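Local coordinates for protein scyllo-inosose 3-dehydrogenase (Thermotoga maritima, PDB 3IP1) that catalyses the NAD(+)-dependent, zinc-dependent oxidation of scyllo-inosose to 3-dehydro-scyllo-inosose, probably as a step of myo-inositol degradation, at residues Ala5-Ala10 and Glu45-Pro50; Lys284-Ala289 and Ala312-Val317; Glu302-Ala307 and Arg334-Val339. One frame throughout, in Å; residues are numbered along the deposited sequence.

From the N terminus, contact 1 comes first: strand 3-12 runs out, and the chain returns as strand 40-47 to pair with it, closing a loop of mostly irregular structure in a small antiparallel sheet. It is finished before the other two begin, and its centre lies about 38 Å from that of contact 2 and about 48 Å from that of contact 3, on the opposite side of the subunit's centre. Contacts 2 and 3 belong to the nucleotide-binding half and cross along the sequence, in the order 284-289, 302-307, 312-317, 334-339. Contact 2 closes a beta-alpha-beta unit; contact 3 fastens the end of that unit's helix to the approach to strand 337-340, neighbour of 313-316.

Contact 1. Residues Ala5-Ala10 and Glu45-Pro50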
loop_
_atom_site.group_PDB
_atom_site.type_symbol
_atom_site.label_atom_id
_atom_site.label_comp_id
_atom_site.label_asym_id
_atom_site.label_seq_id
_atom_site.Cartn_x
_atom_site.Cartn_y
_atom_site.Cartn_z
ATOM N N ALA A 5 19.951 -39.448 -14.741
ATOM C CA ALA A 5 18.927 -38.414 -14.587
ATOM C C ALA A 5 17.722 -38.758 -15.450
ATOM O O ALA A 5 17.858 -39.448 -16.462
ATOM C CB ALA A 5 19.478 -37.036 -14.976
ATOM N N VAL A 6 16.559 -38.239 -15.056
ATOM C CA VAL A 6 15.301 -38.403 -15.785
ATOM C C VAL A 6 15.188 -37.292 -16.845
ATOM O O VAL A 6 15.018 -36.101 -16.503
ATOM C CB VAL A 6 14.126 -38.365 -14.803
ATOM C CG1 VAL A 6 12.808 -38.424 -15.519
ATOM C CG2 VAL A 6 14.254 -39.507 -13.755
ATOM N N ARG A 7 15.289 -37.678 -18.124
ATOM C CA ARG A 7 15.286 -36.717 -19.229
ATOM C C ARG A 7 14.106 -36.903 -20.184
ATOM O O ARG A 7 13.659 -38.032 -20.433
ATOM C CB ARG A 7 16.609 -36.750 -19.998
ATOM C CG ARG A 7 17.849 -36.582 -19.111
ATOM C CD ARG A 7 19.054 -36.098 -19.922
ATOM N NE ARG A 7 19.114 -34.642 -19.996
ATOM C CZ ARG A 7 19.560 -33.958 -21.042
ATOM N NH1 ARG A 7 19.581 -32.638 -21.003
ATOM N NH2 ARG A 7 19.971 -34.585 -22.131
ATOM N N LEU A 8 13.599 -35.786 -20.700
ATOM C CA LEU A 8 12.520 -35.802 -21.688
ATOM C C LEU A 8 13.065 -35.483 -23.077
ATOM O O LEU A 8 13.699 -34.459 -23.282
ATOM C CB LEU A 8 11.394 -34.815 -21.319
ATOM C CG LEU A 8 10.065 -34.852 -22.110
ATOM C CD1 LEU A 8 8.882 -34.414 -21.245
ATOM C CD2 LEU A 8 10.092 -34.027 -23.411
ATOM N N HIS A 9 12.794 -36.369 -24.028
ATOM C CA HIS A 9 13.121 -36.132 -25.426
ATOM C C HIS A 9 11.826 -35.966 -26.200
ATOM O O HIS A 9 10.832 -36.609 -25.889
ATOM C CB HIS A 9 13.929 -37.316 -25.988
ATOM C CG HIS A 9 15.289 -37.445 -25.375
ATOM N ND1 HIS A 9 16.435 -37.001 -26.004
ATOM C CD2 HIS A 9 15.681 -37.926 -24.169
ATOM C CE1 HIS A 9 17.475 -37.205 -25.215
ATOM N NE2 HIS A 9 17.044 -37.763 -24.094
ATOM N N ALA A 10 11.827 -35.083 -27.189
ATOM C CA ALA A 10 10.664 -34.925 -28.040
ATOM C C ALA A 10 11.119 -34.521 -29.429
ATOM O O ALA A 10 12.264 -34.114 -29.608
ATOM C CB ALA A 10 9.704 -33.883 -27.464
ATOM N N GLU A 45 18.516 -41.726 -18.224
ATOM C CA GLU A 45 19.684 -41.898 -19.081
ATOM C C GLU A 45 20.952 -41.399 -18.391
ATOM O O GLU A 45 20.893 -40.614 -17.429
ATOM C CB GLU A 45 19.470 -41.238 -20.457
ATOM C CG GLU A 45 19.460 -39.713 -20.478
ATOM C CD GLU A 45 19.055 -39.116 -21.843
ATOM O OE1 GLU A 45 19.795 -38.253 -22.386
ATOM O OE2 GLU A 45 17.990 -39.496 -22.375
ATOM N N GLU A 46 22.103 -41.856 -18.870
ATOM C CA GLU A 46 23.370 -41.392 -18.317
ATOM C C GLU A 46 23.609 -39.946 -18.679
ATOM O O GLU A 46 23.263 -39.517 -19.775
ATOM C CB GLU A 46 24.532 -42.261 -18.788
ATOM C CG GLU A 46 24.416 -43.686 -18.299
ATOM C CD GLU A 46 25.741 -44.407 -18.272
ATOM O OE1 GLU A 46 26.620 -44.106 -19.125
ATOM O OE2 GLU A 46 25.889 -45.287 -17.391
ATOM N N VAL A 47 24.171 -39.199 -17.727
ATOM C CA VAL A 47 24.503 -37.785 -17.921
ATOM C C VAL A 47 25.957 -37.493 -17.560
ATOM O O VAL A 47 26.526 -38.150 -16.695
ATOM C CB VAL A 47 23.561 -36.827 -17.093
ATOM C CG1 VAL A 47 22.129 -36.891 -17.611
ATOM C CG2 VAL A 47 23.623 -37.118 -15.580
ATOM N N PRO A 48 26.559 -36.479 -18.203
ATOM C CA PRO A 48 27.902 -36.059 -17.784
ATOM C C PRO A 48 27.911 -35.487 -16.359
ATOM O O PRO A 48 26.871 -35.065 -15.843
ATOM C CB PRO A 48 28.263 -34.966 -18.795
ATOM C CG PRO A 48 26.977 -34.511 -19.351
ATOM C CD PRO A 48 26.064 -35.696 -19.349
ATOM N N GLU A 49 29.077 -35.496 -15.728
ATOM C CA GLU A 49 29.225 -34.948 -14.385
ATOM C C GLU A 49 29.013 -33.443 -14.416
ATOM O O GLU A 49 29.456 -32.780 -15.359
ATOM C CB GLU A 49 30.611 -35.263 -13.832
ATOM C CG GLU A 49 30.922 -36.732 -13.845
ATOM C CD GLU A 49 31.203 -37.261 -12.473
ATOM O OE1 GLU A 49 30.849 -36.569 -11.488
ATOM O OE2 GLU A 49 31.774 -38.368 -12.385
ATOM N N PRO A 50 28.318 -32.899 -13.402
ATOM C CA PRO A 50 28.105 -31.447 -13.392
ATOM C C PRO A 50 29.418 -30.698 -13.183
ATOM O O PRO A 50 30.371 -31.262 -12.640
ATOM C CB PRO A 50 27.140 -31.231 -12.217
ATOM C CG PRO A 50 26.492 -32.567 -11.999
ATOM C CD PRO A 50 27.552 -33.575 -12.340
#
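Ala5 and Glu45 form an antiparallel, hydrogen-bonded pair at the surface of the sheet of N-terminal strands, away from the metal sites, where strand 3-12 is joined to the end of strand 40-47. Two backbone bonds close the pair, Glu45 N to Ala5 O at 3.0 Å and Ala5 N to Glu45 O at 3.1 Å. The close-packed part is apolar: the methyl of buried Ala5 meets the CG1 branch of Val47, CB to CG1 3.7 Å, and the same CG1 touches Arg7 CD. The loose part follows Val47, where segment 45-50 peels away into exposed Pro48 and Glu49.

The polar side, where Arg7, His9 and Glu45 are all partly exposed, is built around the Glu45 carboxylate. Glu45 CG sits between the backbone N and the carbonyl carbon (chi1 71°), and the chain beyond is extended, which carries the carboxylate forward along strand 5-10 to His9. On the way Arg7 CD lies 3.4 Å from Glu45 OE1. The guanidinium is turned steeply against the carboxylate and makes a long salt bridge, Arg7 NH2 to Glu45 OE1 3.7 Å; its stronger charged partner is Asp158. The His9 ring lies nearly coplanar with the carboxylate and meets it at its edge: NE2 gives a short bond of 2.6 Å to the syn side of Glu45 OE2, bent to 138° at the hydrogen, and a weak one to OE1.

Contact 2. Residues Lys284-Ala289 and Ala312-Val317; sequences KLFLEA and ATVAIV
Strands 285-288 and 313-316 run parallel in continuous register, their axes 4.7 Å apart at closest, and five bonds join them, made by Lys284 O, both backbone groups of Phe286 and of Glu288, and on the other strand those of Thr313 and Ala315 and the N-H of Val317. Four are nearly straight, as in Phe286 N to Thr313 O at 2.8 Å; the first, Thr313 N to Lys284 O, is bent to 156°, and the last, Val317 N to Glu288 O, though straight, lengthens to 3.2 Å as the strands end.

On one face Leu285 and Leu287 lean across toward the partner strand. Leu285 CD1 lies against Thr313 CG2 at 3.9 Å, and Leu287, with CG anti to the backbone N (chi1 -179°), brings CD1 over to Ala315 CB and to Val317 CG1, the latter at 3.7 Å. Val317 CG1 also meets the methyl of Ala289. Lys284 runs alongside Thr313, pointing the same way; its NZ bonds Asn311 O, whereas Thr313 OG1 bonds Gln337.

The two strands are the first and last elements of a beta-alpha-beta unit in the Rossmann fold, with helix 293-306 as the crossover. The helix packs on the other face, which carries Phe286 and Glu288, and its Val303 and Ile304 cover Phe286. The phenyl edge of Phe286 points to Ala312, CE1 to CB 3.9 Å, and its CB rests on Val314 CG1. Glu288 places CB beside Ile316, but its carboxylate bends back at chi2 (-49°) to bond the Thr290 hydroxyl. At the C-terminal ends of the strands, the side chain of Val317 comes within about 4 Å, nearest atoms, of that of Ile225, which by similarity binds NAD(+).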
loop_
_atom_site.group_PDB
_atom_site.type_symbol
_atom_site.label_atom_id
_atom_site.label_comp_id
_atom_site.label_asym_id
_atom_site.label_seq_id
_atom_site.Cartn_x
_atom_site.Cartn_y
_atom_site.Cartn_z
ATOM N N LYS A 284 -12.701 -11.849 1.787
ATOM C CA LYS A 284 -11.774 -10.795 1.345
ATOM C C LYS A 284 -10.941 -11.261 0.143
ATOM O O LYS A 284 -10.526 -10.451 -0.690
ATOM C CB LYS A 284 -10.881 -10.347 2.523
ATOM C CG LYS A 284 -9.740 -9.383 2.212
ATOM C CD LYS A 284 -10.222 -7.966 1.814
ATOM C CE LYS A 284 -9.063 -7.180 1.076
ATOM N NZ LYS A 284 -8.677 -7.842 -0.271
ATOM N N LEU A 285 -10.709 -12.569 0.040
ATOM C CA LEU A 285 -9.872 -13.105 -1.021
ATOM C C LEU A 285 -10.395 -14.436 -1.574
ATOM O O LEU A 285 -10.738 -15.346 -0.819
ATOM C CB LEU A 285 -8.425 -13.269 -0.508
ATOM C CG LEU A 285 -7.389 -13.909 -1.456
ATOM C CD1 LEU A 285 -6.967 -12.958 -2.594
ATOM C CD2 LEU A 285 -6.164 -14.363 -0.679
ATOM N N PHE A 286 -10.432 -14.530 -2.896
ATOM C CA PHE A 286 -10.733 -15.768 -3.594
ATOM C C PHE A 286 -9.494 -16.178 -4.388
ATOM O O PHE A 286 -8.881 -15.356 -5.059
ATOM C CB PHE A 286 -11.916 -15.599 -4.557
ATOM C CG PHE A 286 -13.217 -15.202 -3.891
ATOM C CD1 PHE A 286 -13.435 -13.889 -3.497
ATOM C CD2 PHE A 286 -14.234 -16.153 -3.699
ATOM C CE1 PHE A 286 -14.656 -13.508 -2.887
ATOM C CE2 PHE A 286 -15.455 -15.805 -3.098
ATOM C CZ PHE A 286 -15.678 -14.486 -2.691
ATOM N N LEU A 287 -9.119 -17.452 -4.300
ATOM C CA LEU A 287 -8.000 -17.957 -5.078
ATOM C C LEU A 287 -8.567 -18.887 -6.121
ATOM O O LEU A 287 -9.170 -19.923 -5.791
ATOM C CB LEU A 287 -6.980 -18.697 -4.211
ATOM C CG LEU A 287 -5.756 -19.224 -4.980
ATOM C CD1 LEU A 287 -4.885 -18.049 -5.545
ATOM C CD2 LEU A 287 -4.904 -20.166 -4.152
ATOM N N GLU A 288 -8.386 -18.505 -7.381
ATOM C CA GLU A 288 -8.835 -19.311 -8.493
ATOM C C GLU A 288 -7.683 -20.233 -8.876
ATOM O O GLU A 288 -6.780 -19.825 -9.602
ATOM C CB GLU A 288 -9.211 -18.417 -9.684
ATOM C CG GLU A 288 -10.177 -19.070 -10.684
ATOM C CD GLU A 288 -9.754 -20.472 -11.115
ATOM O OE1 GLU A 288 -8.965 -20.624 -12.072
ATOM O OE2 GLU A 288 -10.212 -21.430 -10.474
ATOM N N ALA A 289 -7.720 -21.459 -8.357
ATOM C CA ALA A 289 -6.676 -22.446 -8.607
ATOM C C ALA A 289 -7.225 -23.705 -9.286
ATOM O O ALA A 289 -6.652 -24.773 -9.121
ATOM C CB ALA A 289 -5.977 -22.813 -7.295
ATOM N N ALA A 312 -13.234 -7.400 -1.939
ATOM C CA ALA A 312 -12.765 -8.746 -2.294
ATOM C C ALA A 312 -11.730 -8.657 -3.394
ATOM O O ALA A 312 -11.820 -7.811 -4.280
ATOM C CB ALA A 312 -13.912 -9.643 -2.742
ATOM N N THR A 313 -10.745 -9.535 -3.316
ATOM C CA THR A 313 -9.770 -9.709 -4.367
ATOM C C THR A 313 -9.906 -11.117 -4.956
ATOM O O THR A 313 -9.987 -12.105 -4.209
ATOM C CB THR A 313 -8.340 -9.483 -3.821
ATOM O OG1 THR A 313 -8.200 -8.110 -3.456
ATOM C CG2 THR A 313 -7.282 -9.837 -4.878
ATOM N N VAL A 314 -9.953 -11.224 -6.283
ATOM C CA VAL A 314 -9.853 -12.539 -6.898
ATOM C C VAL A 314 -8.464 -12.673 -7.491
ATOM O O VAL A 314 -8.081 -11.917 -8.373
ATOM C CB VAL A 314 -10.894 -12.815 -7.980
ATOM C CG1 VAL A 314 -10.832 -14.303 -8.388
ATOM C CG2 VAL A 314 -12.261 -12.478 -7.500
ATOM N N ALA A 315 -7.705 -13.626 -6.965
ATOM C CA ALA A 315 -6.360 -13.874 -7.467
ATOM C C ALA A 315 -6.422 -15.101 -8.379
ATOM O O ALA A 315 -6.942 -16.156 -7.975
ATOM C CB ALA A 315 -5.390 -14.087 -6.298
ATOM N N ILE A 316 -5.921 -14.949 -9.607
ATOM C CA ILE A 316 -5.918 -16.039 -10.593
ATOM C C ILE A 316 -4.519 -16.626 -10.724
ATOM O O ILE A 316 -3.600 -15.949 -11.164
ATOM C CB ILE A 316 -6.432 -15.566 -11.976
ATOM C CG1 ILE A 316 -7.866 -15.037 -11.858
ATOM C CG2 ILE A 316 -6.409 -16.737 -12.999
ATOM C CD1 ILE A 316 -8.270 -14.040 -12.965
ATOM N N VAL A 317 -4.372 -17.884 -10.325
ATOM C CA VAL A 317 -3.064 -18.533 -10.247
ATOM C C VAL A 317 -2.929 -19.705 -11.228
ATOM O O VAL A 317 -1.831 -19.998 -11.716
ATOM C CB VAL A 317 -2.713 -18.973 -8.783
ATOM C CG1 VAL A 317 -3.562 -20.106 -8.328
ATOM C CG2 VAL A 317 -1.230 -19.332 -8.652
#

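Contact 3. Residues Glu302-Ala307 and Arg334-Val339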
loop_
_atom_site.group_PDB
_atom_site.type_symbol
_atom_site.label_atom_id
_atom_site.label_comp_id
_atom_site.label_asym_id
_atom_site.label_seq_id
_atom_site.Cartn_x
_atom_site.Cartn_y
_atom_site.Cartn_z
ATOM N N GLU A 302 -21.190 -14.315 -8.122
ATOM C CA GLU A 302 -22.457 -14.296 -7.421
ATOM C C GLU A 302 -22.244 -14.124 -5.917
ATOM O O GLU A 302 -22.999 -13.389 -5.261
ATOM C CB GLU A 302 -23.322 -15.531 -7.721
ATOM C CG GLU A 302 -24.777 -15.294 -7.280
ATOM C CD GLU A 302 -25.650 -16.546 -7.251
ATOM O OE1 GLU A 302 -25.402 -17.480 -8.042
ATOM O OE2 GLU A 302 -26.602 -16.584 -6.437
ATOM N N VAL A 303 -21.239 -14.808 -5.370
ATOM C CA VAL A 303 -20.869 -14.601 -3.979
ATOM C C VAL A 303 -20.438 -13.142 -3.728
ATOM O O VAL A 303 -20.914 -12.502 -2.783
ATOM C CB VAL A 303 -19.755 -15.552 -3.514
ATOM C CG1 VAL A 303 -19.221 -15.089 -2.160
ATOM C CG2 VAL A 303 -20.280 -17.000 -3.418
ATOM N N ILE A 304 -19.562 -12.615 -4.577
ATOM C CA ILE A 304 -19.066 -11.261 -4.393
ATOM C C ILE A 304 -20.264 -10.303 -4.377
ATOM O O ILE A 304 -20.384 -9.462 -3.487
ATOM C CB ILE A 304 -18.025 -10.857 -5.476
ATOM C CG1 ILE A 304 -16.698 -11.624 -5.275
ATOM C CG2 ILE A 304 -17.762 -9.365 -5.414
ATOM C CD1 ILE A 304 -15.643 -11.433 -6.446
ATOM N N TRP A 305 -21.157 -10.477 -5.351
ATOM C CA TRP A 305 -22.339 -9.643 -5.502
ATOM C C TRP A 305 -23.233 -9.690 -4.264
ATOM O O TRP A 305 -23.570 -8.658 -3.708
ATOM C CB TRP A 305 -23.143 -10.069 -6.729
ATOM C CG TRP A 305 -24.326 -9.182 -6.995
ATOM C CD1 TRP A 305 -25.639 -9.449 -6.705
ATOM C CD2 TRP A 305 -24.303 -7.878 -7.594
ATOM N NE1 TRP A 305 -26.436 -8.393 -7.099
ATOM C CE2 TRP A 305 -25.645 -7.419 -7.652
ATOM C CE3 TRP A 305 -23.282 -7.059 -8.098
ATOM C CZ2 TRP A 305 -25.992 -6.176 -8.194
ATOM C CZ3 TRP A 305 -23.622 -5.828 -8.639
ATOM C CH2 TRP A 305 -24.970 -5.393 -8.676
ATOM N N ARG A 306 -23.581 -10.892 -3.824
ATOM C CA ARG A 306 -24.544 -11.068 -2.739
ATOM C C ARG A 306 -23.977 -10.850 -1.328
ATOM O O ARG A 306 -24.737 -10.551 -0.401
ATOM C CB ARG A 306 -25.189 -12.457 -2.839
ATOM C CG ARG A 306 -26.140 -12.604 -4.047
ATOM C CD ARG A 306 -26.657 -14.028 -4.193
ATOM N NE ARG A 306 -27.308 -14.470 -2.956
ATOM C CZ ARG A 306 -27.743 -15.709 -2.732
ATOM N NH1 ARG A 306 -27.602 -16.640 -3.659
ATOM N NH2 ARG A 306 -28.310 -16.015 -1.572
ATOM N N ALA A 307 -22.657 -11.029 -1.170
ATOM C CA ALA A 307 -21.959 -10.786 0.104
ATOM C C ALA A 307 -22.065 -9.346 0.594
ATOM O O ALA A 307 -22.141 -8.402 -0.190
ATOM C CB ALA A 307 -20.482 -11.177 -0.009
ATOM N N ARG A 334 -19.215 -3.799 -5.799
ATOM C CA ARG A 334 -18.750 -4.396 -4.540
ATOM C C ARG A 334 -17.322 -3.982 -4.183
ATOM O O ARG A 334 -16.714 -4.541 -3.259
ATOM C CB ARG A 334 -18.895 -5.926 -4.566
ATOM C CG ARG A 334 -20.227 -6.435 -5.120
ATOM C CD ARG A 334 -21.458 -5.845 -4.396
ATOM N NE ARG A 334 -21.479 -6.186 -2.971
ATOM C CZ ARG A 334 -21.504 -5.282 -1.995
ATOM N NH1 ARG A 334 -21.521 -5.669 -0.730
ATOM N NH2 ARG A 334 -21.552 -3.992 -2.293
ATOM N N ARG A 335 -16.787 -3.021 -4.932
ATOM C CA ARG A 335 -15.430 -2.503 -4.683
ATOM C C ARG A 335 -14.395 -3.639 -4.674
ATOM O O ARG A 335 -13.541 -3.733 -3.778
ATOM C CB ARG A 335 -15.396 -1.700 -3.362
ATOM C CG ARG A 335 -14.407 -0.557 -3.378
ATOM C CD ARG A 335 -14.253 0.054 -1.982
ATOM N NE ARG A 335 -13.551 1.321 -2.055
ATOM C CZ ARG A 335 -12.240 1.467 -1.907
ATOM N NH1 ARG A 335 -11.700 2.670 -2.021
ATOM N NH2 ARG A 335 -11.480 0.419 -1.637
ATOM N N ALA A 336 -14.476 -4.492 -5.685
ATOM C CA ALA A 336 -13.660 -5.694 -5.738
ATOM C C ALA A 336 -12.607 -5.562 -6.820
ATOM O O ALA A 336 -12.657 -4.648 -7.640
ATOM C CB ALA A 336 -14.537 -6.930 -5.954
ATOM N N GLN A 337 -11.614 -6.435 -6.780
ATOM C CA GLN A 337 -10.556 -6.415 -7.787
ATOM C C GLN A 337 -10.068 -7.822 -8.173
ATOM O O GLN A 337 -10.356 -8.807 -7.505
ATOM C CB GLN A 337 -9.367 -5.526 -7.358
ATOM C CG GLN A 337 -8.801 -5.781 -5.943
ATOM C CD GLN A 337 -9.630 -5.118 -4.794
ATOM O OE1 GLN A 337 -10.272 -4.059 -4.953
ATOM N NE2 GLN A 337 -9.613 -5.757 -3.642
ATOM N N ILE A 338 -9.314 -7.867 -9.264
ATOM C CA ILE A 338 -8.827 -9.091 -9.864
ATOM C C ILE A 338 -7.346 -8.906 -10.140
ATOM O O ILE A 338 -6.960 -7.972 -10.837
ATOM C CB ILE A 338 -9.510 -9.349 -11.245
ATOM C CG1 ILE A 338 -11.044 -9.388 -11.110
ATOM C CG2 ILE A 338 -8.964 -10.644 -11.891
ATOM C CD1 ILE A 338 -11.744 -9.283 -12.437
ATOM N N VAL A 339 -6.536 -9.804 -9.597
ATOM C CA VAL A 339 -5.096 -9.811 -9.844
ATOM C C VAL A 339 -4.686 -11.156 -10.452
ATOM O O VAL A 339 -5.193 -12.220 -10.082
ATOM C CB VAL A 339 -4.244 -9.513 -8.547
ATOM C CG1 VAL A 339 -4.635 -8.168 -7.918
ATOM C CG2 VAL A 339 -4.393 -10.616 -7.509
#
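Arg334 lays its side chain across the last turn of helix 293-306, and its polar end supplies the hydrogen bonds of the contact. NH1 gives the stronger one, to Ala307 O at 2.9 Å and 160° at the hydrogen, with the oxygen near the guanidinium plane. NE makes a weak bond to Ile304 O at 3.5 Å, and Arg334 NE is 3.3 Å from Trp305 O. The bends at chi2 (-55°) and chi3 (-61°) fold the chain so that the guanidinium turns over the helix end.

The apolar contacts lie on the aliphatic part of the arginine and on Ala336. The side chains of Ile304 and Arg334 run antiparallel past one another, Ile304 CG2 meeting Arg334 CB at 3.7 Å. Arg334 CG also comes down on the backbone, 3.4 Å from Ile304 O. The same Ile304 methyl reaches Ala336 CB at 4.1 Å, so this branch bridges the arginine and the residue just before strand 337-340. Arg334 CD approaches the indole of Trp305 obliquely, 4.3 Å from CE3; Trp305 packs also on Glu329 and Val333 of helix 328-333.

In the Rossmann fold the contact joins the end of the crossover helix to the turn leading into strand 337-340, the last strand of this chain's parallel sheet, which an antiparallel ladder extends into the second subunit.

A leucine in place of Arg334 would probably leave Ala307 O without this donor and the helix end less firmly tied to the 334-339 segment. Carbonyls at a helix C terminus carry partial negative charge, so a cationic donor set among them is likely to be electrostatically favourable.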